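Long-range contacts in 3-keto-5-aminohexanoate cleavage enzyme (Ralstonia eutropha, PDB 3C6C), which probably acts as a metal-dependent 3-keto-5-aminohexanoate cleavage enzyme, built on a TIM beta/alpha barrel: residues V24-A29 with A60-A65; V266-N271 with G283-R288; E56-G61 with S94-V99; V64-V69 with V99-C104. All blocks are in the same frame, centred on the assembly; numbering follows the deposited sequence.

Interaction 1 of 4, residues V24-A29 with A60-A65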
loop_
_atom_site.group_PDB
_atom_site.type_symbol
_atom_site.label_atom_id
_atom_site.label_comp_id
_atom_site.label_asym_id
_atom_site.label_seq_id
_atom_site.Cartn_x
_atom_site.Cartn_y
_atom_site.Cartn_z
ATOM N N VAL A 24 -10.807 -5.035 21.996
ATOM C CA VAL A 24 -10.722 -3.728 21.363
ATOM C C VAL A 24 -11.175 -2.643 22.330
ATOM O O VAL A 24 -12.258 -2.724 22.911
ATOM C CB VAL A 24 -11.631 -3.687 20.104
ATOM C CG1 VAL A 24 -11.641 -2.282 19.445
ATOM C CG2 VAL A 24 -11.252 -4.807 19.136
ATOM N N ILE A 25 -10.323 -1.644 22.536
ATOM C CA ILE A 25 -10.679 -0.503 23.404
ATOM C C ILE A 25 -11.617 0.391 22.613
ATOM O O ILE A 25 -11.321 0.790 21.491
ATOM C CB ILE A 25 -9.456 0.309 23.903
ATOM C CG1 ILE A 25 -8.507 -0.614 24.670
ATOM C CG2 ILE A 25 -9.923 1.497 24.759
ATOM C CD1 ILE A 25 -7.145 0.006 25.072
ATOM N N LEU A 26 -12.758 0.673 23.225
ATOM C CA LEU A 26 -13.758 1.584 22.630
ATOM C C LEU A 26 -13.952 2.778 23.536
ATOM O O LEU A 26 -14.314 2.661 24.737
ATOM C CB LEU A 26 -15.086 0.869 22.408
ATOM C CG LEU A 26 -16.279 1.584 21.662
ATOM C CD1 LEU A 26 -17.346 0.548 21.256
ATOM C CD2 LEU A 26 -16.937 2.723 22.473
ATOM N N THR A 27 -13.671 3.924 22.926
ATOM C CA THR A 27 -13.885 5.245 23.526
ATOM C C THR A 27 -15.154 5.868 22.956
ATOM O O THR A 27 -15.406 5.853 21.747
ATOM C CB THR A 27 -12.703 6.187 23.280
ATOM O OG1 THR A 27 -11.540 5.616 23.836
ATOM C CG2 THR A 27 -12.942 7.599 23.910
ATOM N N CYS A 28 -15.973 6.370 23.862
ATOM C CA CYS A 28 -17.135 7.176 23.488
ATOM C C CYS A 28 -16.918 8.634 23.805
ATOM O O CYS A 28 -16.723 9.008 24.970
ATOM C CB CYS A 28 -18.402 6.692 24.150
ATOM S SG CYS A 28 -19.908 7.437 23.488
ATOM N N ALA A 29 -16.876 9.409 22.726
ATOM C CA ALA A 29 -16.703 10.865 22.742
ATOM C C ALA A 29 -18.095 11.459 22.822
ATOM O O ALA A 29 -18.798 11.560 21.837
ATOM C CB ALA A 29 -15.960 11.353 21.482
ATOM N N ALA A 60 -23.413 0.501 27.970
ATOM C CA ALA A 60 -23.510 -0.123 26.637
ATOM C C ALA A 60 -22.225 -0.892 26.253
ATOM O O ALA A 60 -22.206 -1.615 25.255
ATOM C CB ALA A 60 -23.857 0.906 25.572
ATOM N N GLY A 61 -21.178 -0.714 27.059
ATOM C CA GLY A 61 -19.910 -1.425 26.928
ATOM C C GLY A 61 -18.649 -0.613 26.637
ATOM O O GLY A 61 -17.579 -1.165 26.409
ATOM N N ALA A 62 -18.751 0.703 26.658
ATOM C CA ALA A 62 -17.585 1.566 26.387
ATOM C C ALA A 62 -16.497 1.395 27.451
ATOM O O ALA A 62 -16.776 1.255 28.641
ATOM C CB ALA A 62 -17.985 3.035 26.235
ATOM N N SER A 63 -15.261 1.429 26.974
ATOM C CA SER A 63 -14.068 1.262 27.815
ATOM C C SER A 63 -13.650 2.591 28.458
ATOM O O SER A 63 -13.163 2.631 29.586
ATOM C CB SER A 63 -12.873 0.743 27.001
ATOM O OG SER A 63 -13.249 -0.223 26.019
ATOM N N VAL A 64 -13.806 3.638 27.663
ATOM C CA VAL A 64 -13.331 4.984 27.944
ATOM C C VAL A 64 -14.384 6.010 27.505
ATOM O O VAL A 64 -15.065 5.812 26.479
ATOM C CB VAL A 64 -11.969 5.284 27.184
ATOM C CG1 VAL A 64 -11.378 6.643 27.606
ATOM C CG2 VAL A 64 -10.916 4.148 27.395
ATOM N N ALA A 65 -14.489 7.094 28.267
ATOM C CA ALA A 65 -15.305 8.276 27.916
ATOM C C ALA A 65 -14.399 9.476 27.663
ATOM O O ALA A 65 -13.613 9.861 28.541
ATOM C CB ALA A 65 -16.325 8.618 29.026
#

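Interaction 2 of 4, residues V266-N271 with G283-R288. With NI (nickel (II) ion), chain B.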
loop_
_atom_site.group_PDB
_atom_site.type_symbol
_atom_site.label_atom_id
_atom_site.label_comp_id
_atom_site.label_asym_id
_atom_site.label_seq_id
_atom_site.Cartn_x
_atom_site.Cartn_y
_atom_site.Cartn_z
ATOM N N VAL A 266 -16.394 6.086 18.945
ATOM C CA VAL A 266 -17.660 6.617 18.477
ATOM C C VAL A 266 -18.154 7.710 19.407
ATOM O O VAL A 266 -17.459 8.094 20.344
ATOM C CB VAL A 266 -18.731 5.487 18.285
ATOM C CG1 VAL A 266 -18.240 4.445 17.236
ATOM C CG2 VAL A 266 -19.146 4.798 19.599
ATOM N N GLY A 267 -19.356 8.213 19.123
ATOM C CA GLY A 267 -19.956 9.254 19.960
ATOM C C GLY A 267 -20.503 10.463 19.246
ATOM O O GLY A 267 -20.153 10.752 18.121
ATOM N N LEU A 268 -21.332 11.202 19.984
ATOM C CA LEU A 268 -22.008 12.389 19.459
ATOM C C LEU A 268 -21.050 13.551 19.155
ATOM O O LEU A 268 -21.413 14.481 18.435
ATOM C CB LEU A 268 -23.128 12.841 20.407
ATOM C CG LEU A 268 -24.289 11.869 20.593
ATOM C CD1 LEU A 268 -25.267 12.449 21.623
ATOM C CD2 LEU A 268 -24.964 11.604 19.255
ATOM N N GLU A 269 -19.840 13.487 19.722
ATOM C CA GLU A 269 -18.798 14.460 19.403
ATOM C C GLU A 269 -18.496 14.431 17.903
ATOM O O GLU A 269 -18.182 15.453 17.282
ATOM C CB GLU A 269 -17.509 14.197 20.209
ATOM C CG GLU A 269 -16.344 15.056 19.765
ATOM C CD GLU A 269 -15.234 15.123 20.805
ATOM O OE1 GLU A 269 -15.452 14.749 21.976
ATOM O OE2 GLU A 269 -14.132 15.549 20.436
ATOM N N ASP A 270 -18.622 13.244 17.319
ATOM C CA ASP A 270 -18.148 12.961 15.955
ATOM C C ASP A 270 -19.253 12.761 14.912
ATOM O O ASP A 270 -19.013 12.888 13.725
ATOM C CB ASP A 270 -17.268 11.709 15.930
ATOM C CG ASP A 270 -16.073 11.807 16.832
ATOM O OD1 ASP A 270 -15.548 12.937 17.028
ATOM O OD2 ASP A 270 -15.644 10.733 17.344
ATOM N N ASN A 271 -20.442 12.432 15.391
ATOM C CA ASN A 271 -21.571 12.077 14.553
ATOM C C ASN A 271 -22.854 12.120 15.340
ATOM O O ASN A 271 -22.949 11.490 16.380
ATOM C CB ASN A 271 -21.381 10.646 14.019
ATOM C CG ASN A 271 -22.639 10.100 13.376
ATOM O OD1 ASN A 271 -23.285 10.779 12.566
ATOM N ND2 ASN A 271 -22.978 8.881 13.717
ATOM N N GLY A 283 -25.258 5.878 23.714
ATOM C CA GLY A 283 -25.448 4.449 23.970
ATOM C C GLY A 283 -25.721 3.645 22.728
ATOM O O GLY A 283 -25.212 2.539 22.530
ATOM N N GLN A 284 -26.525 4.219 21.854
ATOM C CA GLN A 284 -26.885 3.507 20.625
ATOM C C GLN A 284 -25.654 3.335 19.725
ATOM O O GLN A 284 -25.450 2.318 19.087
ATOM C CB GLN A 284 -28.002 4.256 19.892
ATOM C CG GLN A 284 -29.305 4.090 20.581
ATOM C CD GLN A 284 -30.369 5.060 20.121
ATOM O OE1 GLN A 284 -30.108 5.991 19.372
ATOM N NE2 GLN A 284 -31.587 4.850 20.613
ATOM N N LEU A 285 -24.832 4.355 19.692
ATOM C CA LEU A 285 -23.610 4.346 18.863
ATOM C C LEU A 285 -22.627 3.309 19.389
ATOM O O LEU A 285 -22.034 2.554 18.631
ATOM C CB LEU A 285 -22.971 5.734 18.782
ATOM C CG LEU A 285 -23.770 6.826 18.059
ATOM C CD1 LEU A 285 -23.024 8.179 18.155
ATOM C CD2 LEU A 285 -24.106 6.432 16.575
ATOM N N VAL A 286 -22.488 3.263 20.716
ATOM C CA VAL A 286 -21.642 2.273 21.372
ATOM C C VAL A 286 -22.168 0.872 21.082
ATOM O O VAL A 286 -21.417 -0.050 20.788
ATOM C CB VAL A 286 -21.528 2.512 22.911
ATOM C CG1 VAL A 286 -20.806 1.334 23.574
ATOM C CG2 VAL A 286 -20.758 3.841 23.241
ATOM N N GLU A 287 -23.482 0.706 21.168
ATOM C CA GLU A 287 -24.101 -0.615 20.977
ATOM C C GLU A 287 -23.850 -1.121 19.573
ATOM O O GLU A 287 -23.495 -2.287 19.344
ATOM C CB GLU A 287 -25.599 -0.547 21.246
ATOM C CG GLU A 287 -26.330 -1.824 20.948
ATOM C CD GLU A 287 -27.843 -1.684 21.181
ATOM O OE1 GLU A 287 -28.357 -0.529 21.155
ATOM O OE2 GLU A 287 -28.501 -2.732 21.386
ATOM N N ARG A 288 -23.943 -0.212 18.620
ATOM C CA ARG A 288 -23.763 -0.565 17.196
ATOM C C ARG A 288 -22.333 -1.024 16.931
ATOM O O ARG A 288 -22.098 -2.034 16.280
ATOM C CB ARG A 288 -24.151 0.599 16.269
ATOM C CG ARG A 288 -23.776 0.415 14.789
ATOM C CD ARG A 288 -24.668 1.275 13.872
ATOM N NE ARG A 288 -26.051 0.897 14.135
ATOM C CZ ARG A 288 -27.124 1.400 13.540
ATOM N NH1 ARG A 288 -27.017 2.363 12.642
ATOM N NH2 ARG A 288 -28.319 0.938 13.877
HETATM NI NI NI B . -12.339 15.944 21.643
HETATM O O HOH W 1 -12.271 17.441 20.047
HETATM O O HOH W 2 -10.428 16.682 22.109
HETATM O O HOH W 3 -10.955 14.727 20.112
#

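Interaction 3 of 4, residues E56-G61 with S94-V99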
loop_
_atom_site.group_PDB
_atom_site.type_symbol
_atom_site.label_atom_id
_atom_site.label_comp_id
_atom_site.label_asym_id
_atom_site.label_seq_id
_atom_site.Cartn_x
_atom_site.Cartn_y
_atom_site.Cartn_z
ATOM N N GLU A 56 -24.158 6.107 30.413
ATOM C CA GLU A 56 -24.922 5.432 29.349
ATOM C C GLU A 56 -23.985 4.676 28.394
ATOM O O GLU A 56 -24.206 3.508 28.031
ATOM C CB GLU A 56 -25.734 6.489 28.576
ATOM C CG GLU A 56 -26.515 6.013 27.357
ATOM C CD GLU A 56 -27.122 7.197 26.623
ATOM O OE1 GLU A 56 -28.102 7.790 27.129
ATOM O OE2 GLU A 56 -26.627 7.571 25.565
ATOM N N ALA A 57 -22.910 5.348 28.015
ATOM C CA ALA A 57 -21.894 4.730 27.157
ATOM C C ALA A 57 -21.249 3.523 27.853
ATOM O O ALA A 57 -21.101 2.456 27.270
ATOM C CB ALA A 57 -20.816 5.746 26.724
ATOM N N ALA A 58 -20.922 3.695 29.138
ATOM C CA ALA A 58 -20.310 2.618 29.930
ATOM C C ALA A 58 -21.218 1.394 29.965
ATOM O O ALA A 58 -20.801 0.253 29.770
ATOM C CB ALA A 58 -19.998 3.103 31.379
ATOM N N LYS A 59 -22.492 1.654 30.227
ATOM C CA LYS A 59 -23.451 0.579 30.388
ATOM C C LYS A 59 -23.644 -0.189 29.078
ATOM O O LYS A 59 -23.994 -1.365 29.067
ATOM C CB LYS A 59 -24.790 1.097 30.922
ATOM C CG LYS A 59 -24.751 1.400 32.393
ATOM C CD LYS A 59 -26.054 2.038 32.840
ATOM C CE LYS A 59 -26.080 2.366 34.332
ATOM N NZ LYS A 59 -27.334 3.130 34.671
ATOM N N ALA A 60 -23.413 0.501 27.970
ATOM C CA ALA A 60 -23.510 -0.123 26.637
ATOM C C ALA A 60 -22.225 -0.892 26.253
ATOM O O ALA A 60 -22.206 -1.615 25.255
ATOM C CB ALA A 60 -23.857 0.906 25.572
ATOM N N GLY A 61 -21.178 -0.714 27.059
ATOM C CA GLY A 61 -19.910 -1.425 26.928
ATOM C C GLY A 61 -18.649 -0.613 26.637
ATOM O O GLY A 61 -17.579 -1.165 26.409
ATOM N N SER A 94 -21.219 7.744 40.310
ATOM C CA SER A 94 -22.397 7.228 39.611
ATOM C C SER A 94 -22.701 5.791 39.938
ATOM O O SER A 94 -23.804 5.300 39.696
ATOM C CB SER A 94 -22.198 7.291 38.097
ATOM O OG SER A 94 -21.225 6.346 37.689
ATOM N N GLY A 95 -21.683 5.115 40.396
ATOM C CA GLY A 95 -21.739 3.662 40.635
ATOM C C GLY A 95 -21.334 2.839 39.423
ATOM O O GLY A 95 -21.345 1.622 39.457
ATOM N N THR A 96 -20.954 3.552 38.375
ATOM C CA THR A 96 -20.485 2.951 37.125
ATOM C C THR A 96 -19.081 3.434 36.847
ATOM O O THR A 96 -18.803 4.623 36.915
ATOM C CB THR A 96 -21.408 3.305 35.942
ATOM O OG1 THR A 96 -22.712 2.734 36.150
ATOM C CG2 THR A 96 -20.836 2.802 34.609
ATOM N N ASP A 97 -18.208 2.478 36.549
ATOM C CA ASP A 97 -16.797 2.745 36.202
ATOM C C ASP A 97 -16.591 2.811 34.698
ATOM O O ASP A 97 -17.232 2.107 33.899
ATOM C CB ASP A 97 -15.887 1.686 36.800
ATOM C CG ASP A 97 -14.421 1.915 36.485
ATOM O OD1 ASP A 97 -13.886 3.023 36.766
ATOM O OD2 ASP A 97 -13.789 0.953 36.016
ATOM N N ILE A 98 -15.702 3.719 34.355
ATOM C CA ILE A 98 -15.218 3.949 32.977
ATOM C C ILE A 98 -13.929 4.790 33.073
ATOM O O ILE A 98 -13.805 5.658 33.961
ATOM C CB ILE A 98 -16.327 4.617 32.091
ATOM C CG1 ILE A 98 -15.917 4.629 30.601
ATOM C CG2 ILE A 98 -16.697 6.030 32.620
ATOM C CD1 ILE A 98 -17.090 4.815 29.635
ATOM N N VAL A 99 -12.979 4.523 32.185
ATOM C CA VAL A 99 -11.722 5.299 32.121
ATOM C C VAL A 99 -12.118 6.681 31.591
ATOM O O VAL A 99 -12.890 6.778 30.649
ATOM C CB VAL A 99 -10.640 4.636 31.220
ATOM C CG1 VAL A 99 -9.356 5.502 31.148
ATOM C CG2 VAL A 99 -10.339 3.211 31.717
#

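Interaction 4 of 4, residues V64-V69 with V99-C104. With NI (nickel (II) ion), chain B.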
loop_
_atom_site.group_PDB
_atom_site.type_symbol
_atom_site.label_atom_id
_atom_site.label_comp_id
_atom_site.label_asym_id
_atom_site.label_seq_id
_atom_site.Cartn_x
_atom_site.Cartn_y
_atom_site.Cartn_z
ATOM N N VAL A 64 -13.806 3.638 27.663
ATOM C CA VAL A 64 -13.331 4.984 27.944
ATOM C C VAL A 64 -14.384 6.010 27.505
ATOM O O VAL A 64 -15.065 5.812 26.479
ATOM C CB VAL A 64 -11.969 5.284 27.184
ATOM C CG1 VAL A 64 -11.378 6.643 27.606
ATOM C CG2 VAL A 64 -10.916 4.148 27.395
ATOM N N ALA A 65 -14.489 7.094 28.267
ATOM C CA ALA A 65 -15.305 8.276 27.916
ATOM C C ALA A 65 -14.399 9.476 27.663
ATOM O O ALA A 65 -13.613 9.861 28.541
ATOM C CB ALA A 65 -16.325 8.618 29.026
ATOM N N HIS A 66 -14.530 10.033 26.471
ATOM C CA HIS A 66 -13.848 11.278 26.092
ATOM C C HIS A 66 -14.803 12.449 26.289
ATOM O O HIS A 66 -15.894 12.513 25.728
ATOM C CB HIS A 66 -13.302 11.206 24.666
ATOM C CG HIS A 66 -12.656 12.472 24.197
ATOM N ND1 HIS A 66 -11.414 12.892 24.633
ATOM C CD2 HIS A 66 -13.117 13.451 23.382
ATOM C CE1 HIS A 66 -11.112 14.041 24.043
ATOM N NE2 HIS A 66 -12.130 14.398 23.277
ATOM N N ILE A 67 -14.358 13.368 27.140
ATOM C CA ILE A 67 -15.188 14.420 27.720
ATOM C C ILE A 67 -14.719 15.841 27.378
ATOM O O ILE A 67 -13.534 16.190 27.495
ATOM C CB ILE A 67 -15.179 14.263 29.273
ATOM C CG1 ILE A 67 -15.877 12.970 29.689
ATOM C CG2 ILE A 67 -15.767 15.500 29.982
ATOM C CD1 ILE A 67 -15.422 12.506 31.089
ATOM N N HIS A 68 -15.681 16.589 26.873
ATOM C CA HIS A 68 -15.636 18.052 26.770
ATOM C C HIS A 68 -16.734 18.576 27.675
ATOM O O HIS A 68 -17.638 17.853 28.082
ATOM C CB HIS A 68 -15.989 18.557 25.367
ATOM C CG HIS A 68 -14.937 18.330 24.329
ATOM N ND1 HIS A 68 -14.317 19.363 23.662
ATOM C CD2 HIS A 68 -14.447 17.189 23.800
ATOM C CE1 HIS A 68 -13.455 18.865 22.796
ATOM N NE2 HIS A 68 -13.511 17.546 22.861
ATOM N N VAL A 69 -16.656 19.861 27.953
ATOM C CA VAL A 69 -17.744 20.580 28.628
ATOM C C VAL A 69 -18.237 21.697 27.729
ATOM O O VAL A 69 -17.534 22.134 26.812
ATOM C CB VAL A 69 -17.325 21.149 30.031
ATOM C CG1 VAL A 69 -17.045 19.982 30.973
ATOM C CG2 VAL A 69 -16.151 22.124 29.934
ATOM N N VAL A 99 -12.979 4.523 32.185
ATOM C CA VAL A 99 -11.722 5.299 32.121
ATOM C C VAL A 99 -12.118 6.681 31.591
ATOM O O VAL A 99 -12.890 6.778 30.649
ATOM C CB VAL A 99 -10.640 4.636 31.220
ATOM C CG1 VAL A 99 -9.356 5.502 31.148
ATOM C CG2 VAL A 99 -10.339 3.211 31.717
ATOM N N LEU A 100 -11.607 7.720 32.247
ATOM C CA LEU A 100 -11.858 9.103 31.827
ATOM C C LEU A 100 -10.707 9.681 31.009
ATOM O O LEU A 100 -9.544 9.587 31.369
ATOM C CB LEU A 100 -12.124 10.010 33.028
ATOM C CG LEU A 100 -13.237 9.611 33.976
ATOM C CD1 LEU A 100 -13.363 10.599 35.126
ATOM C CD2 LEU A 100 -14.527 9.435 33.198
ATOM N N ASN A 101 -11.102 10.263 29.887
ATOM C CA ASN A 101 -10.208 10.953 28.930
ATOM C C ASN A 101 -10.743 12.375 28.725
ATOM O O ASN A 101 -11.756 12.610 28.055
ATOM C CB ASN A 101 -10.121 10.137 27.622
ATOM C CG ASN A 101 -9.339 10.848 26.497
ATOM O OD1 ASN A 101 -8.958 12.005 26.612
ATOM N ND2 ASN A 101 -9.134 10.141 25.378
ATOM N N LEU A 102 -10.093 13.325 29.375
ATOM C CA LEU A 102 -10.506 14.719 29.252
ATOM C C LEU A 102 -9.794 15.396 28.098
ATOM O O LEU A 102 -8.597 15.227 27.887
ATOM C CB LEU A 102 -10.230 15.521 30.534
ATOM C CG LEU A 102 -10.932 15.079 31.819
ATOM C CD1 LEU A 102 -10.650 16.110 32.948
ATOM C CD2 LEU A 102 -12.414 14.738 31.621
ATOM N N THR A 103 -10.566 16.165 27.336
ATOM C CA THR A 103 -9.971 16.953 26.275
ATOM C C THR A 103 -8.964 17.942 26.869
ATOM O O THR A 103 -9.192 18.572 27.909
ATOM C CB THR A 103 -11.011 17.726 25.423
ATOM O OG1 THR A 103 -10.327 18.340 24.317
ATOM C CG2 THR A 103 -11.724 18.811 26.268
ATOM N N CYS A 104 -7.846 18.053 26.174
ATOM C CA CYS A 104 -6.882 19.106 26.450
ATOM C C CYS A 104 -6.418 19.737 25.149
ATOM O O CYS A 104 -5.283 20.204 25.044
ATOM C CB CYS A 104 -5.716 18.559 27.259
ATOM S SG CYS A 104 -4.891 19.842 28.239
HETATM NI NI NI B . -12.339 15.944 21.643
HETATM O O HOH W 2 -10.428 16.682 22.109
HETATM O O HOH W 1 -12.271 17.441 20.047
HETATM O O HOH W 3 -10.955 14.727 20.112
#

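Interaction 1 of 4, residues V24-A29 with A60-A65
Thr-27 and Val-64 pair in parallel, with their CA atoms 4.5 Å apart, and Cys-28 pairs with Ala-65 one step further on. Cys-28 N donates to Val-64 O at 2.8 Å. Before the regular pairing starts, Leu-26 O accepts two backbone bonds, from Ser-63 N at 2.7 Å and from Val-64 N at 3.1 Å. The Ser-63 donor lies in the carbonyl plane, while the Val-64 donor is tilted out of it.

Ser-63 adds a side-chain bond at this entry point. Ser-63 OG accepts from Leu-26 N at 3.0 Å in a nearly straight bond (169°). The torsion sets OG beside its own backbone N (chi1 -38°), which brings OG to the N-H of Leu-26. The same hydroxyl is also hydrogen-bonded to Ala-301 O, so it bridges two backbones.

Val-64 and Thr-27 share one sheet face. The OG1 of Thr-27 rests on Val-64 CB at 3.4 Å. The CG2 methyl of Val-64 also reaches back to Ile-25 CG2 at 3.9 Å. Cys-28 and Ala-65 lie on the other face, and Cys-28 CB comes close to the methyl of Ala-62. Leu-26 CD2 touches Ala-62 CB at 3.9 Å.

The contact closes the beta-alpha-beta unit of strand 23-29, helix 47-60 and strand 64-70. Gly-61 ends that helix in a Schellman motif, just before the chain enters its strand. Strand 264-266 pairs with the other edge of strand 23-29. Helix 282-295 covers Leu-26 and Cys-28, and helix 303-310 packs on Ile-25 and Ser-63.

Interaction 2 of 4, residues V266-N271 with G283-R288
Leu-285 packs against the loop that follows barrel strand 264-266 and carries the nickel ligand Glu-269. The leucine lies on helix 282-295 and points into the bend of the loop. Leu-285 CD1 sits against the backbone of Gly-267, 3.6 Å from Gly-267 C. Leu-285 CD1 also meets Leu-268 CD2 at 4.1 Å, where the two side chains cross at about a right angle. The other methyl, Leu-285 CD2, lies 3.9 Å from Asn-271 ND2. The first torsion puts Leu-285 CG beside its backbone N (chi1 -66°), and from there the fork spans Gly-267 and Asn-271.

Val-266 makes the second apolar patch. Val-266 CG2 rests on the helix backbone, 3.8 Å from Leu-285 O. Val-266 CG2 also touches Val-286 CG2 at 4.1 Å.

Gly-267 has a positive phi (131°), and Gly-267 O accepts from Asp-270 N at 3.0 Å, which curls the loop back. The amide of Asn-271 is hydrogen-bonded to Tyr-273 O and Gln-250 OE1.

Glu-269 takes no part in the packing on the helix; Glu-269 OE2 binds nickel at 2.2 Å. His-66, His-68 and three waters complete six ligands.

Segments 266-271 and 283-288 meet without a hydrogen bond, so the contact between them is mainly apolar. Asn-282, at the start of the same helix, adds a polar tie from its OD1 to Leu-268 N. The nickel lies beyond the loop as seen from the leucine, 13.7 Å from Leu-285 CD1.

Interaction 3 of 4, residues E56-G61 with S94-V99
Ala-58 and Thr-96 form the tight part of this contact. Ala-58 CB presses on Thr-96 CG2 at 3.4 Å, closer than a usual carbon-carbon contact. Ile-98 supports the same methyl from a second direction, with Ile-98 CD1 3.8 Å from Ala-58 CB. The extended Ile-98 side chain (chi1 -170°) brings CD1 against the helix at Ala-58, where it also nears Ala-58 CA. Beyond this point the isoleucine packs on Ala-62.

The outer side is looser. Lys-59 and Asp-97 are exposed there to solvent, whereas Ile-98 is buried. Lys-59 runs out extended and crosses Thr-96 at about a right angle, with Lys-59 CE 3.8 Å from Thr-96 OG1. No hydrogen bond crosses the contact. Asp-97 points away from the helix and forms a salt bridge with Arg-307 of helix 303-310.

The loop has its own internal bond. Ser-94 OG accepts from Thr-96 N at 2.9 Å, an ST turn at the start of the loop.

The loop leads from helix 81-92 into strand 99-103. It belongs to the alpha-to-beta loops at the N-terminal end of a TIM barrel, opposite the end where the strands carry the metal ligands.

Interaction 4 of 4, residues V64-V69 with V99-C104
His-66 and Asn-101 sit in a parallel strand pair of the barrel wall, strand 64-70 beside strand 99-103. The short strand axes are 20° apart. Four backbone bonds hold the pair in register. Ala-65 N donates to Val-99 O at 2.9 Å, and Thr-103 N donates to Ile-67 O at 3.0 Å. Between them, Asn-101 N binds Ala-65 O and Ile-67 N binds Asn-101 O.

Val-64, His-66 and Asn-101 share the face that carries the metal site. Val-64 CG1 packs on Asn-101 CB at 3.7 Å. His-66 CG lies anti to the backbone N (chi1 177°), which turns ND1 to Asn-101 and NE2 to the metal. His-66 ND1 makes a weak bond to Asn-101 OD1 at 3.3 Å. The oxygen lies at the ring edge, and the ring and amide planes are 77° apart. Ser-145 OG also binds this oxygen.

On the face of Ile-67 and Leu-102, Ile-67 CB meets Leu-102 CD2 at 3.7 Å.

Further along, Thr-103 CB lies over one face of the His-68 ring, 3.7 Å from its centroid, a CH-pi contact. Asn-33 OD1 holds His-68 ND1.

His-66 NE2 and His-68 NE2 each bind nickel at 2.3 Å. Thr-103 OG1 is hydrogen-bonded to the metal-bound water 2 O at 2.8 Å. The second strand thus probably helps to fix both histidines and this water.

Interactions 1, 2 and 4 are buried, whereas interaction 3 lies at the surface. Interactions 1 and 4 use opposite edges of strand 64-70, so together they set three neighbouring barrel strands side by side by backbone hydrogen bonds. Interactions 2 and 3 instead join a helix to a loop, by side-chain packing without a hydrogen bond across. Interaction 2 meets interaction 1 where Val-266 pairs with strand 23-29, and meets interaction 3 where Glu-56 binds Gly-283 N. The nickel ion connects interactions 2 and 4, which supply its three protein ligands between them. Interactions 1 and 3 share Ala-60 and Gly-61, where helix 47-60 ends.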